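Long-range contacts in thymine dioxygenase (Neurospora crassa, PDB 5C3O), which probably acts as a metal- and 2-oxoglutarate-dependent dioxygenase, a fungal thymine-7-hydroxylase that oxidises the methyl group of thymine: residues N9-V14 and V235-G240; K51-Q56 and N250-N255; G220-L225 and D258-W263. One frame throughout, in Å; residues are numbered along the deposited sequence.

Contact 1: residues N9-V14 and V235-G240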
ATOM      1  N   ASN A   9     -18.897   4.886   2.921  1.00 65.56           N
ATOM      2  CA  ASN A   9     -20.243   4.376   2.684  1.00 67.77           C
ATOM      3  C   ASN A   9     -21.005   5.390   1.838  1.00 71.06           C
ATOM      4  O   ASN A   9     -21.517   6.384   2.356  1.00 72.12           O
ATOM      5  CB  ASN A   9     -20.963   4.108   4.011  1.00 67.59           C
ATOM      6  CG  ASN A   9     -22.272   3.350   3.830  1.00 68.56           C
ATOM      7  OD1 ASN A   9     -22.694   3.056   2.709  1.00 68.40           O
ATOM      8  ND2 ASN A   9     -22.921   3.030   4.943  1.00 68.35           N
ATOM      9  N   GLU A  10     -21.059   5.141   0.532  1.00 72.98           N
ATOM     10  CA  GLU A  10     -21.611   6.109  -0.413  1.00 76.39           C
ATOM     11  C   GLU A  10     -21.868   5.463  -1.773  1.00 76.59           C
ATOM     12  O   GLU A  10     -20.999   4.772  -2.309  1.00 74.72           O
ATOM     13  CB  GLU A  10     -20.637   7.278  -0.573  1.00 78.03           C
ATOM     14  CG  GLU A  10     -21.176   8.458  -1.361  1.00 82.18           C
ATOM     15  CD  GLU A  10     -20.219   9.635  -1.356  1.00 84.28           C
ATOM     16  OE1 GLU A  10     -19.875  10.128  -2.451  1.00 86.58           O
ATOM     17  OE2 GLU A  10     -19.799  10.060  -0.256  1.00 85.52           O
ATOM     18  N   ASP A  11     -23.066   5.694  -2.314  1.00 77.57           N
ATOM     19  CA  ASP A  11     -23.444   5.239  -3.658  1.00 76.83           C
ATOM     20  C   ASP A  11     -23.333   3.719  -3.821  1.00 72.54           C
ATOM     21  O   ASP A  11     -22.974   3.224  -4.890  1.00 71.33           O
ATOM     22  CB  ASP A  11     -22.593   5.962  -4.713  1.00 79.75           C
ATOM     23  CG  ASP A  11     -23.195   5.890  -6.109  1.00 83.21           C
ATOM     24  OD1 ASP A  11     -24.380   6.252  -6.275  1.00 87.07           O
ATOM     25  OD2 ASP A  11     -22.477   5.484  -7.044  1.00 83.90           O
ATOM     26  N   GLY A  12     -23.646   2.986  -2.754  1.00 69.73           N
ATOM     27  CA  GLY A  12     -23.529   1.527  -2.750  1.00 68.00           C
ATOM     28  C   GLY A  12     -22.114   0.991  -2.551  1.00 65.91           C
ATOM     29  O   GLY A  12     -21.907  -0.224  -2.549  1.00 64.45           O
ATOM     30  N   LEU A  13     -21.137   1.882  -2.385  1.00 64.09           N
ATOM     31  CA  LEU A  13     -19.752   1.479  -2.141  1.00 61.17           C
ATOM     32  C   LEU A  13     -19.516   1.482  -0.637  1.00 59.01           C
ATOM     33  O   LEU A  13     -19.601   2.532   0.009  1.00 59.25           O
ATOM     34  CB  LEU A  13     -18.773   2.434  -2.832  1.00 61.38           C
ATOM     35  CG  LEU A  13     -17.407   1.884  -3.276  1.00 60.91           C
ATOM     36  CD1 LEU A  13     -16.426   3.026  -3.492  1.00 60.51           C
ATOM     37  CD2 LEU A  13     -16.822   0.887  -2.291  1.00 60.08           C
ATOM     38  N   VAL A  14     -19.230   0.304  -0.084  1.00 55.53           N
ATOM     39  CA  VAL A  14     -18.968   0.162   1.342  1.00 53.34           C
ATOM     40  C   VAL A  14     -17.560  -0.404   1.547  1.00 50.26           C
ATOM     41  O   VAL A  14     -17.306  -1.569   1.261  1.00 47.48           O
ATOM     42  CB  VAL A  14     -20.015  -0.749   2.021  1.00 54.08           C
ATOM     43  CG1 VAL A  14     -19.836  -0.737   3.533  1.00 53.77           C
ATOM     44  CG2 VAL A  14     -21.428  -0.302   1.653  1.00 56.33           C
ATOM     45  N   VAL A 235     -12.358   5.531  -5.615  1.00 52.19           N
ATOM     46  CA  VAL A 235     -12.714   4.160  -5.968  1.00 52.58           C
ATOM     47  C   VAL A 235     -14.090   4.148  -6.632  1.00 55.72           C
ATOM     48  O   VAL A 235     -15.026   4.774  -6.133  1.00 55.25           O
ATOM     49  CB  VAL A 235     -12.729   3.266  -4.708  1.00 51.69           C
ATOM     50  CG1 VAL A 235     -13.065   1.822  -5.062  1.00 51.44           C
ATOM     51  CG2 VAL A 235     -11.387   3.344  -3.990  1.00 50.69           C
ATOM     52  N   LYS A 236     -14.208   3.435  -7.752  1.00 58.44           N
ATOM     53  CA  LYS A 236     -15.473   3.352  -8.478  1.00 63.10           C
ATOM     54  C   LYS A 236     -16.522   2.556  -7.694  1.00 64.56           C
ATOM     55  O   LYS A 236     -16.228   1.498  -7.135  1.00 63.04           O
ATOM     56  CB  LYS A 236     -15.279   2.722  -9.862  1.00 66.20           C
ATOM     57  CG  LYS A 236     -16.460   2.954 -10.801  1.00 70.88           C
ATOM     58  CD  LYS A 236     -16.445   2.032 -12.015  1.00 73.92           C
ATOM     59  CE  LYS A 236     -15.458   2.500 -13.072  1.00 75.69           C
ATOM     60  NZ  LYS A 236     -15.382   1.545 -14.214  1.00 77.51           N
ATOM     61  N   SER A 237     -17.745   3.079  -7.666  1.00 67.74           N
ATOM     62  CA  SER A 237     -18.874   2.402  -7.034  1.00 69.42           C
ATOM     63  C   SER A 237     -19.412   1.330  -7.977  1.00 70.10           C
ATOM     64  O   SER A 237     -19.067   1.323  -9.163  1.00 69.10           O
ATOM     65  CB  SER A 237     -19.982   3.410  -6.712  1.00 72.22           C
ATOM     66  OG  SER A 237     -20.691   3.785  -7.882  1.00 75.54           O
ATOM     67  N   PRO A 238     -20.262   0.420  -7.460  1.00 71.36           N
ATOM     68  CA  PRO A 238     -20.921  -0.538  -8.351  1.00 73.49           C
ATOM     69  C   PRO A 238     -21.849   0.136  -9.370  1.00 78.25           C
ATOM     70  O   PRO A 238     -22.066  -0.408 -10.453  1.00 81.04           O
ATOM     71  CB  PRO A 238     -21.719  -1.429  -7.390  1.00 72.74           C
ATOM     72  CG  PRO A 238     -21.860  -0.633  -6.139  1.00 71.80           C
ATOM     73  CD  PRO A 238     -20.602   0.171  -6.047  1.00 70.83           C
ATOM     74  N   ASN A 239     -22.388   1.303  -9.016  1.00 81.26           N
ATOM     75  CA  ASN A 239     -23.192   2.100  -9.945  1.00 84.30           C
ATOM     76  C   ASN A 239     -22.330   2.734 -11.036  1.00 83.59           C
ATOM     77  O   ASN A 239     -22.757   2.827 -12.188  1.00 84.11           O
ATOM     78  CB  ASN A 239     -23.979   3.181  -9.195  1.00 86.66           C
ATOM     79  CG  ASN A 239     -25.066   2.603  -8.301  1.00 88.12           C
ATOM     80  OD1 ASN A 239     -25.520   1.474  -8.495  1.00 87.22           O
ATOM     81  ND2 ASN A 239     -25.495   3.386  -7.316  1.00 89.37           N
ATOM     82  N   GLY A 240     -21.127   3.174 -10.667  1.00 81.78           N
ATOM     83  CA  GLY A 240     -20.119   3.599 -11.645  1.00 79.00           C
ATOM     84  C   GLY A 240     -19.467   4.959 -11.465  1.00 77.83           C
ATOM     85  O   GLY A 240     -18.729   5.395 -12.351  1.00 76.32           O
TER

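Contact 2: residues K51-Q56 and N250-N255. With EDO (1,2-ethanediol), chain D.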
ATOM      1  N   LYS A  51      -6.902  -0.717  10.729  1.00 37.77           N
ATOM      2  CA  LYS A  51      -6.340   0.049  11.839  1.00 40.33           C
ATOM      3  C   LYS A  51      -5.678  -0.899  12.834  1.00 39.68           C
ATOM      4  O   LYS A  51      -5.866  -2.121  12.766  1.00 39.28           O
ATOM      5  CB  LYS A  51      -7.423   0.890  12.535  1.00 44.10           C
ATOM      6  CG  LYS A  51      -8.440   0.076  13.325  1.00 47.35           C
ATOM      7  CD  LYS A  51      -9.792   0.768  13.442  1.00 51.12           C
ATOM      8  CE  LYS A  51      -9.812   1.852  14.508  1.00 54.27           C
ATOM      9  NZ  LYS A  51      -9.965   1.294  15.879  1.00 57.08           N
ATOM     10  N   ASN A  52      -4.913  -0.326  13.759  1.00 39.10           N
ATOM     11  CA  ASN A  52      -4.170  -1.086  14.758  1.00 38.91           C
ATOM     12  C   ASN A  52      -3.314  -2.177  14.124  1.00 37.67           C
ATOM     13  O   ASN A  52      -3.321  -3.335  14.557  1.00 36.53           O
ATOM     14  CB  ASN A  52      -5.120  -1.658  15.823  1.00 40.52           C
ATOM     15  CG  ASN A  52      -5.782  -0.573  16.659  1.00 42.09           C
ATOM     16  OD1 ASN A  52      -5.326   0.565  16.684  1.00 42.25           O
ATOM     17  ND2 ASN A  52      -6.863  -0.925  17.346  1.00 43.82           N
ATOM     18  N   ILE A  53      -2.587  -1.789  13.078  1.00 36.78           N
ATOM     19  CA  ILE A  53      -1.625  -2.674  12.440  1.00 35.66           C
ATOM     20  C   ILE A  53      -0.331  -2.656  13.264  1.00 35.68           C
ATOM     21  O   ILE A  53      -0.120  -1.743  14.058  1.00 35.84           O
ATOM     22  CB  ILE A  53      -1.377  -2.286  10.966  1.00 36.14           C
ATOM     23  CG1 ILE A  53      -0.795  -0.869  10.835  1.00 36.47           C
ATOM     24  CG2 ILE A  53      -2.679  -2.371  10.179  1.00 36.59           C
ATOM     25  CD1 ILE A  53      -0.338  -0.528   9.433  1.00 35.81           C
ATOM     26  N   PRO A  54       0.532  -3.670  13.095  1.00 34.60           N
ATOM     27  CA  PRO A  54       1.780  -3.718  13.865  1.00 34.79           C
ATOM     28  C   PRO A  54       2.769  -2.584  13.564  1.00 36.32           C
ATOM     29  O   PRO A  54       3.638  -2.294  14.391  1.00 37.82           O
ATOM     30  CB  PRO A  54       2.382  -5.067  13.465  1.00 34.80           C
ATOM     31  CG  PRO A  54       1.224  -5.882  13.015  1.00 33.52           C
ATOM     32  CD  PRO A  54       0.318  -4.910  12.330  1.00 33.50           C
ATOM     33  N   ILE A  55       2.635  -1.939  12.406  1.00 36.23           N
ATOM     34  CA  ILE A  55       3.468  -0.781  12.083  1.00 36.92           C
ATOM     35  C   ILE A  55       3.034   0.415  12.932  1.00 38.24           C
ATOM     36  O   ILE A  55       1.954   0.958  12.738  1.00 37.33           O
ATOM     37  CB  ILE A  55       3.388  -0.403  10.596  1.00 35.93           C
ATOM     38  CG1 ILE A  55       3.888  -1.569   9.726  1.00 36.00           C
ATOM     39  CG2 ILE A  55       4.206   0.853  10.335  1.00 36.04           C
ATOM     40  CD1 ILE A  55       3.644  -1.397   8.242  1.00 34.84           C
ATOM     41  N   GLN A  56       3.889   0.831  13.856  1.00 39.48           N
ATOM     42  CA  GLN A  56       3.497   1.865  14.813  1.00 41.69           C
ATOM     43  C   GLN A  56       3.450   3.275  14.210  1.00 41.00           C
ATOM     44  O   GLN A  56       4.248   3.608  13.322  1.00 38.33           O
ATOM     45  CB  GLN A  56       4.377   1.807  16.064  1.00 43.53           C
ATOM     46  CG  GLN A  56       4.066   0.603  16.955  1.00 45.49           C
ATOM     47  CD  GLN A  56       2.567   0.420  17.219  1.00 48.40           C
ATOM     48  OE1 GLN A  56       1.942  -0.537  16.737  1.00 48.98           O
ATOM     49  NE2 GLN A  56       1.984   1.348  17.969  1.00 50.67           N
ATOM     50  N   ASN A 250      -3.848   7.041  11.136  1.00 51.27           N
ATOM     51  CA  ASN A 250      -3.319   5.747  11.591  1.00 49.84           C
ATOM     52  C   ASN A 250      -4.048   4.556  10.966  1.00 47.49           C
ATOM     53  O   ASN A 250      -4.327   3.552  11.621  1.00 49.41           O
ATOM     54  CB  ASN A 250      -3.313   5.663  13.124  1.00 51.34           C
ATOM     55  CG  ASN A 250      -2.448   6.741  13.760  1.00 53.91           C
ATOM     56  OD1 ASN A 250      -1.369   7.058  13.260  1.00 54.00           O
ATOM     57  ND2 ASN A 250      -2.917   7.307  14.866  1.00 56.32           N
ATOM     58  N   THR A 251      -4.334   4.689   9.680  1.00 45.16           N
ATOM     59  CA  THR A 251      -5.048   3.686   8.923  1.00 43.41           C
ATOM     60  C   THR A 251      -4.238   3.391   7.659  1.00 40.55           C
ATOM     61  O   THR A 251      -3.535   4.260   7.150  1.00 39.66           O
ATOM     62  CB  THR A 251      -6.478   4.191   8.602  1.00 45.56           C
ATOM     63  OG1 THR A 251      -7.441   3.187   8.941  1.00 50.72           O
ATOM     64  CG2 THR A 251      -6.638   4.608   7.147  1.00 45.24           C
ATOM     65  N   VAL A 252      -4.323   2.159   7.169  1.00 38.66           N
ATOM     66  CA  VAL A 252      -3.713   1.791   5.893  1.00 35.84           C
ATOM     67  C   VAL A 252      -4.808   1.284   4.965  1.00 34.62           C
ATOM     68  O   VAL A 252      -5.687   0.532   5.383  1.00 33.89           O
ATOM     69  CB  VAL A 252      -2.572   0.750   6.066  1.00 34.70           C
ATOM     70  CG1 VAL A 252      -3.084  -0.579   6.591  1.00 34.58           C
ATOM     71  CG2 VAL A 252      -1.818   0.558   4.758  1.00 34.74           C
ATOM     72  N   VAL A 253      -4.765   1.712   3.710  1.00 34.41           N
ATOM     73  CA  VAL A 253      -5.766   1.309   2.731  1.00 33.97           C
ATOM     74  C   VAL A 253      -5.209   0.106   1.981  1.00 32.99           C
ATOM     75  O   VAL A 253      -4.073   0.130   1.526  1.00 31.62           O
ATOM     76  CB  VAL A 253      -6.105   2.453   1.754  1.00 34.59           C
ATOM     77  CG1 VAL A 253      -7.295   2.079   0.876  1.00 34.61           C
ATOM     78  CG2 VAL A 253      -6.401   3.737   2.519  1.00 35.40           C
ATOM     79  N   VAL A 254      -6.011  -0.951   1.877  1.00 32.68           N
ATOM     80  CA  VAL A 254      -5.581  -2.183   1.239  1.00 32.21           C
ATOM     81  C   VAL A 254      -6.563  -2.578   0.146  1.00 31.92           C
ATOM     82  O   VAL A 254      -7.762  -2.648   0.387  1.00 32.81           O
ATOM     83  CB  VAL A 254      -5.475  -3.335   2.261  1.00 31.23           C
ATOM     84  CG1 VAL A 254      -4.788  -4.540   1.635  1.00 30.13           C
ATOM     85  CG2 VAL A 254      -4.719  -2.875   3.499  1.00 31.58           C
ATOM     86  N   ASN A 255      -6.053  -2.841  -1.052  1.00 31.70           N
ATOM     87  CA  ASN A 255      -6.899  -3.316  -2.136  1.00 32.15           C
ATOM     88  C   ASN A 255      -6.300  -4.511  -2.848  1.00 31.72           C
ATOM     89  O   ASN A 255      -5.082  -4.676  -2.895  1.00 30.17           O
ATOM     90  CB  ASN A 255      -7.189  -2.205  -3.144  1.00 33.51           C
ATOM     91  CG  ASN A 255      -5.961  -1.777  -3.924  1.00 34.34           C
ATOM     92  OD1 ASN A 255      -5.074  -1.120  -3.387  1.00 33.77           O
ATOM     93  ND2 ASN A 255      -5.910  -2.139  -5.202  1.00 35.03           N
TER
HETATM   94  C1  EDO D 403       0.043   4.225  10.606  1.00 69.31           C
HETATM   95  O1  EDO D 403      -1.072   3.669   9.893  1.00 68.62           O
HETATM   96  C2  EDO D 403       0.326   3.418  11.863  1.00 68.19           C
HETATM   97  O2  EDO D 403      -0.066   2.058  11.668  1.00 67.62           O
HETATM   98  O   HOH W   1      -4.570   2.442  14.134  1.00 47.97           O
HETATM   99  O   HOH W   2      -2.227   1.243  13.093  1.00 55.74           O

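Contact 3: residues G220-L225 and D258-W263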
ATOM      1  N   GLY A 220      -0.950  -6.658  -9.075  1.00 40.53           N
ATOM      2  CA  GLY A 220      -0.459  -7.677  -8.141  1.00 38.26           C
ATOM      3  C   GLY A 220      -1.504  -8.318  -7.240  1.00 35.73           C
ATOM      4  O   GLY A 220      -2.683  -8.363  -7.568  1.00 35.30           O
ATOM      5  N   SER A 221      -1.046  -8.818  -6.096  1.00 34.40           N
ATOM      6  CA  SER A 221      -1.901  -9.473  -5.119  1.00 32.72           C
ATOM      7  C   SER A 221      -2.647  -8.440  -4.285  1.00 31.83           C
ATOM      8  O   SER A 221      -3.865  -8.320  -4.374  1.00 30.90           O
ATOM      9  CB  SER A 221      -1.066 -10.388  -4.225  1.00 32.85           C
ATOM     10  OG  SER A 221       0.044  -9.690  -3.680  1.00 33.53           O
ATOM     11  N   ILE A 222      -1.921  -7.708  -3.452  1.00 32.14           N
ATOM     12  CA  ILE A 222      -2.508  -6.578  -2.744  1.00 31.86           C
ATOM     13  C   ILE A 222      -1.580  -5.381  -2.779  1.00 30.29           C
ATOM     14  O   ILE A 222      -0.383  -5.510  -3.020  1.00 29.98           O
ATOM     15  CB  ILE A 222      -2.876  -6.891  -1.271  1.00 32.57           C
ATOM     16  CG1 ILE A 222      -1.652  -7.262  -0.453  1.00 33.60           C
ATOM     17  CG2 ILE A 222      -3.916  -8.008  -1.178  1.00 32.54           C
ATOM     18  CD1 ILE A 222      -1.835  -6.940   1.016  1.00 35.41           C
ATOM     19  N   THR A 223      -2.158  -4.215  -2.537  1.00 30.11           N
ATOM     20  CA  THR A 223      -1.412  -2.982  -2.449  1.00 30.18           C
ATOM     21  C   THR A 223      -1.731  -2.339  -1.111  1.00 30.31           C
ATOM     22  O   THR A 223      -2.897  -2.253  -0.726  1.00 30.83           O
ATOM     23  CB  THR A 223      -1.790  -2.044  -3.604  1.00 31.15           C
ATOM     24  OG1 THR A 223      -1.445  -2.672  -4.847  1.00 31.52           O
ATOM     25  CG2 THR A 223      -1.068  -0.698  -3.491  1.00 31.25           C
ATOM     26  N   LEU A 224      -0.692  -1.923  -0.393  1.00 30.60           N
ATOM     27  CA  LEU A 224      -0.853  -1.163   0.845  1.00 31.39           C
ATOM     28  C   LEU A 224      -0.630   0.315   0.540  1.00 32.71           C
ATOM     29  O   LEU A 224       0.365   0.666  -0.085  1.00 33.72           O
ATOM     30  CB  LEU A 224       0.157  -1.623   1.888  1.00 30.63           C
ATOM     31  CG  LEU A 224       0.252  -3.119   2.167  1.00 30.04           C
ATOM     32  CD1 LEU A 224       1.414  -3.352   3.117  1.00 30.68           C
ATOM     33  CD2 LEU A 224      -1.047  -3.653   2.751  1.00 29.52           C
ATOM     34  N   LEU A 225      -1.549   1.173   0.968  1.00 33.85           N
ATOM     35  CA  LEU A 225      -1.424   2.616   0.745  1.00 35.58           C
ATOM     36  C   LEU A 225      -1.474   3.390   2.060  1.00 35.74           C
ATOM     37  O   LEU A 225      -2.452   3.307   2.808  1.00 36.02           O
ATOM     38  CB  LEU A 225      -2.524   3.123  -0.197  1.00 36.91           C
ATOM     39  CG  LEU A 225      -2.578   4.643  -0.413  1.00 38.57           C
ATOM     40  CD1 LEU A 225      -1.304   5.172  -1.046  1.00 38.69           C
ATOM     41  CD2 LEU A 225      -3.773   5.023  -1.265  1.00 40.12           C
ATOM     42  N   ASP A 258      -5.236  -7.616  -9.713  1.00 39.13           N
ATOM     43  CA  ASP A 258      -5.704  -8.589 -10.700  1.00 40.22           C
ATOM     44  C   ASP A 258      -5.210 -10.006 -10.422  1.00 40.08           C
ATOM     45  O   ASP A 258      -5.924 -10.974 -10.682  1.00 40.67           O
ATOM     46  CB  ASP A 258      -5.275  -8.169 -12.109  1.00 42.06           C
ATOM     47  CG  ASP A 258      -5.901  -6.853 -12.552  1.00 43.88           C
ATOM     48  OD1 ASP A 258      -6.874  -6.375 -11.924  1.00 43.79           O
ATOM     49  OD2 ASP A 258      -5.408  -6.290 -13.544  1.00 47.13           O
ATOM     50  N   LEU A 259      -3.997 -10.130  -9.895  1.00 39.19           N
ATOM     51  CA  LEU A 259      -3.428 -11.442  -9.592  1.00 40.34           C
ATOM     52  C   LEU A 259      -4.216 -12.177  -8.492  1.00 40.72           C
ATOM     53  O   LEU A 259      -4.352 -13.407  -8.531  1.00 40.36           O
ATOM     54  CB  LEU A 259      -1.966 -11.291  -9.183  1.00 41.49           C
ATOM     55  CG  LEU A 259      -1.128 -12.563  -9.044  1.00 44.01           C
ATOM     56  CD1 LEU A 259      -1.008 -13.300 -10.375  1.00 46.09           C
ATOM     57  CD2 LEU A 259       0.254 -12.207  -8.513  1.00 43.82           C
ATOM     58  N   LEU A 260      -4.732 -11.427  -7.520  1.00 38.73           N
ATOM     59  CA  LEU A 260      -5.540 -12.013  -6.449  1.00 38.40           C
ATOM     60  C   LEU A 260      -6.899 -12.423  -7.005  1.00 38.08           C
ATOM     61  O   LEU A 260      -7.394 -13.503  -6.701  1.00 35.82           O
ATOM     62  CB  LEU A 260      -5.746 -11.028  -5.294  1.00 37.14           C
ATOM     63  CG  LEU A 260      -5.727 -11.577  -3.865  1.00 38.36           C
ATOM     64  CD1 LEU A 260      -6.361 -10.569  -2.911  1.00 37.81           C
ATOM     65  CD2 LEU A 260      -6.375 -12.946  -3.709  1.00 38.05           C
ATOM     66  N   ALA A 261      -7.503 -11.542  -7.796  1.00 39.37           N
ATOM     67  CA  ALA A 261      -8.746 -11.867  -8.495  1.00 43.10           C
ATOM     68  C   ALA A 261      -8.577 -13.156  -9.303  1.00 46.43           C
ATOM     69  O   ALA A 261      -9.419 -14.043  -9.235  1.00 48.69           O
ATOM     70  CB  ALA A 261      -9.170 -10.720  -9.399  1.00 42.53           C
ATOM     71  N   ARG A 262      -7.466 -13.263 -10.028  1.00 50.45           N
ATOM     72  CA  ARG A 262      -7.142 -14.461 -10.809  1.00 54.98           C
ATOM     73  C   ARG A 262      -7.014 -15.703  -9.931  1.00 53.49           C
ATOM     74  O   ARG A 262      -7.639 -16.722 -10.216  1.00 53.56           O
ATOM     75  CB  ARG A 262      -5.842 -14.245 -11.596  1.00 59.33           C
ATOM     76  CG  ARG A 262      -5.492 -15.332 -12.612  1.00 64.80           C
ATOM     77  CD  ARG A 262      -4.981 -16.618 -11.966  1.00 67.87           C
ATOM     78  NE  ARG A 262      -3.853 -17.194 -12.698  1.00 73.44           N
ATOM     79  CZ  ARG A 262      -2.564 -16.948 -12.444  1.00 76.26           C
ATOM     80  NH1 ARG A 262      -2.199 -16.129 -11.459  1.00 77.15           N
ATOM     81  NH2 ARG A 262      -1.627 -17.528 -13.184  1.00 78.74           N
ATOM     82  N   TRP A 263      -6.191 -15.624  -8.882  1.00 52.00           N
ATOM     83  CA  TRP A 263      -6.028 -16.731  -7.938  1.00 51.75           C
ATOM     84  C   TRP A 263      -7.391 -17.189  -7.399  1.00 52.86           C
ATOM     85  O   TRP A 263      -7.594 -18.377  -7.147  1.00 54.50           O
ATOM     86  CB  TRP A 263      -5.133 -16.343  -6.745  1.00 52.90           C
ATOM     87  CG  TRP A 263      -3.629 -16.339  -6.978  1.00 54.80           C
ATOM     88  CD1 TRP A 263      -2.943 -16.966  -7.976  1.00 56.99           C
ATOM     89  CD2 TRP A 263      -2.636 -15.700  -6.155  1.00 53.95           C
ATOM     90  NE1 TRP A 263      -1.592 -16.742  -7.841  1.00 57.12           N
ATOM     91  CE2 TRP A 263      -1.377 -15.969  -6.731  1.00 54.41           C
ATOM     92  CE3 TRP A 263      -2.694 -14.915  -4.995  1.00 53.53           C
ATOM     93  CZ2 TRP A 263      -0.183 -15.484  -6.188  1.00 54.52           C
ATOM     94  CZ3 TRP A 263      -1.507 -14.430  -4.454  1.00 54.04           C
ATOM     95  CH2 TRP A 263      -0.268 -14.720  -5.050  1.00 54.97           C
TER

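Contact 1: residues N9-V14 and V235-G240
Leu-13 and Ser-237 bring the two backbones closest, with their CA atoms 5.1 Å apart. Residues 10-13 form a type I' turn, closed by two backbone hydrogen bonds between Glu-10 and Leu-13. Gly-12 sits in it with positive phi, which suits glycine. The polar part of the contact is carried by Asp-11 at the tip of the turn. Its CG stands opposite its own backbone N (chi1 -162°), and the carboxylate reaches the loop that follows strand 233-236. Ser-237 OG donates to Asp-11 OD2 at 2.6 Å, meeting it on the anti side. The same OG accepts from Gly-240 N at 2.9 Å, an ST motif, and it also bonds with Gln-241 N. The serine is therefore both donor and acceptor and ties the turn to the loop. A weak bond runs from Asn-239 ND2 to Asp-11 OD1, with amide and carboxylate planes 75° apart. Pro-238 rests on the turn, its CG 3.6 Å from Gly-12 O. On the buried side, Leu-13 CD1 packs on Val-235 CB at 3.9 Å, and the two side chains cross at about a right angle. Ile-243 also touches Leu-13 and Ser-237. The result joins the tight turn of an N-terminal beta hairpin, at the edge of the large sheet, to the small sheet of a double-stranded beta-helix fold.

Contact 2: residues K51-Q56 and N250-N255
Apolar packing of Ile-53 on Val-252 and a water bridge from Asn-52 to Asn-250 make up this contact, where strand 47-51 ends and strand 251-256 begins, within the large sheet of the double-stranded beta-helix. The segment 51-56 is the loop leaving strand 47-51 toward helix 57-72. The segment 250-255 carries most of strand 251-256, the antiparallel neighbour of that strand in the sheet. The regular pairing lies just before the loop, where Leu-50 bonds with Val-252 through the backbone. The Thr-251 hydroxyl adds a side-chain bond to Leu-50 O. Beyond Lys-51 the two chains part, and no direct hydrogen bond joins the two segments. Ile-53 makes the apolar link. Both its CG2 and its CD1 rest on Val-252 CG1 from the same side, at 4.0 Å each, and the side chains cross at about a right angle. The first torsion of Val-252 (chi1 65°) sets CG1 against Ile-53. Leu-161 of helix 147-173 also packs on Ile-53. Lys-51 stays near the strand only through its first carbons, while its bent chain carries NZ to a salt bridge with Glu-4. The side chain of Asn-52 similarly turns to Asp-19. Two waters link the backbones. One molecule accepts from Asn-52 N at 2.8 Å and donates to Asn-250 O at 2.8 Å. A second accepts from Ile-53 N at 3.1 Å and reaches the same carbonyl by a weak bond. It also bonds to a 1,2-ethanediol, probably from the crystallisation liquor, whose O2 donates to Ile-55 O at 2.5 Å.

Contact 3: residues G220-L225 and D258-W263
Ser-221 and Leu-260 approach to 4.6 Å between CA atoms, and Gly-220 and Leu-259 to 5.0 Å, where the run into strand 222-227 meets the first turn of helix 258-263. Gly-220 O faces the start of this helix. It accepts a weak hydrogen bond from Leu-259 N at 3.2 Å, bent to 131° at the hydrogen. Leu-259 CB lies against the same carbonyl. Ser-221 O in turn sits 3.4 Å from Leu-260 CB, so two successive carbonyls rest on two successive leucines. Leu-260 extends beyond this point. Its CD1 meets Ile-222 CG2 at 3.9 Å, and the two side chains lie side by side, pointing the same way. On the next turn, Trp-263 brings CZ3 to 4.1 Å from Ser-221 CB. Leu-259 O stands over one face of the indole, offset toward the rim, and also accepts the helical bond from Trp-263 N. Ser-221 OG bonds outside the contact, to Asn-296 ND2. Asp-258 OD1 bonds to Ser-270 OG and Thr-217 OG1. Thr-223 OG1 bonds to Asp-218, a calcium ligand. Strand 222-227 runs between strands 251-256 and 288-295 in the large sheet. Helix 147-173 packs against Ile-222 through Val-165 and against Leu-260 through Ile-169.

Overall arrangement
Contacts 2 and 3 adjoin in the large sheet. Strands 251-256 and 222-227 are neighbours there, and backbone bonds probably link Leu-225 N to Val-253 O and Thr-223 N to Asn-255 O. Helix 147-173 packs on both. Contact 1 is peripheral, its centre about 21 Å from that of the chain, and reaches the sheet through its outermost hairpin. Its carboxylate bonds directly to a buried serine and, weakly, to an exposed asparagine, beside an apolar patch. Contact 2 relies on water and methyl groups at the strand ends. Contact 3 is more buried, mostly carbonyls and leucines. Side chains of Val-235 (contact 1) and Asp-258 (contact 3) lie within about 10 Å of the calcium, Val-252 (contact 2) about 13 Å.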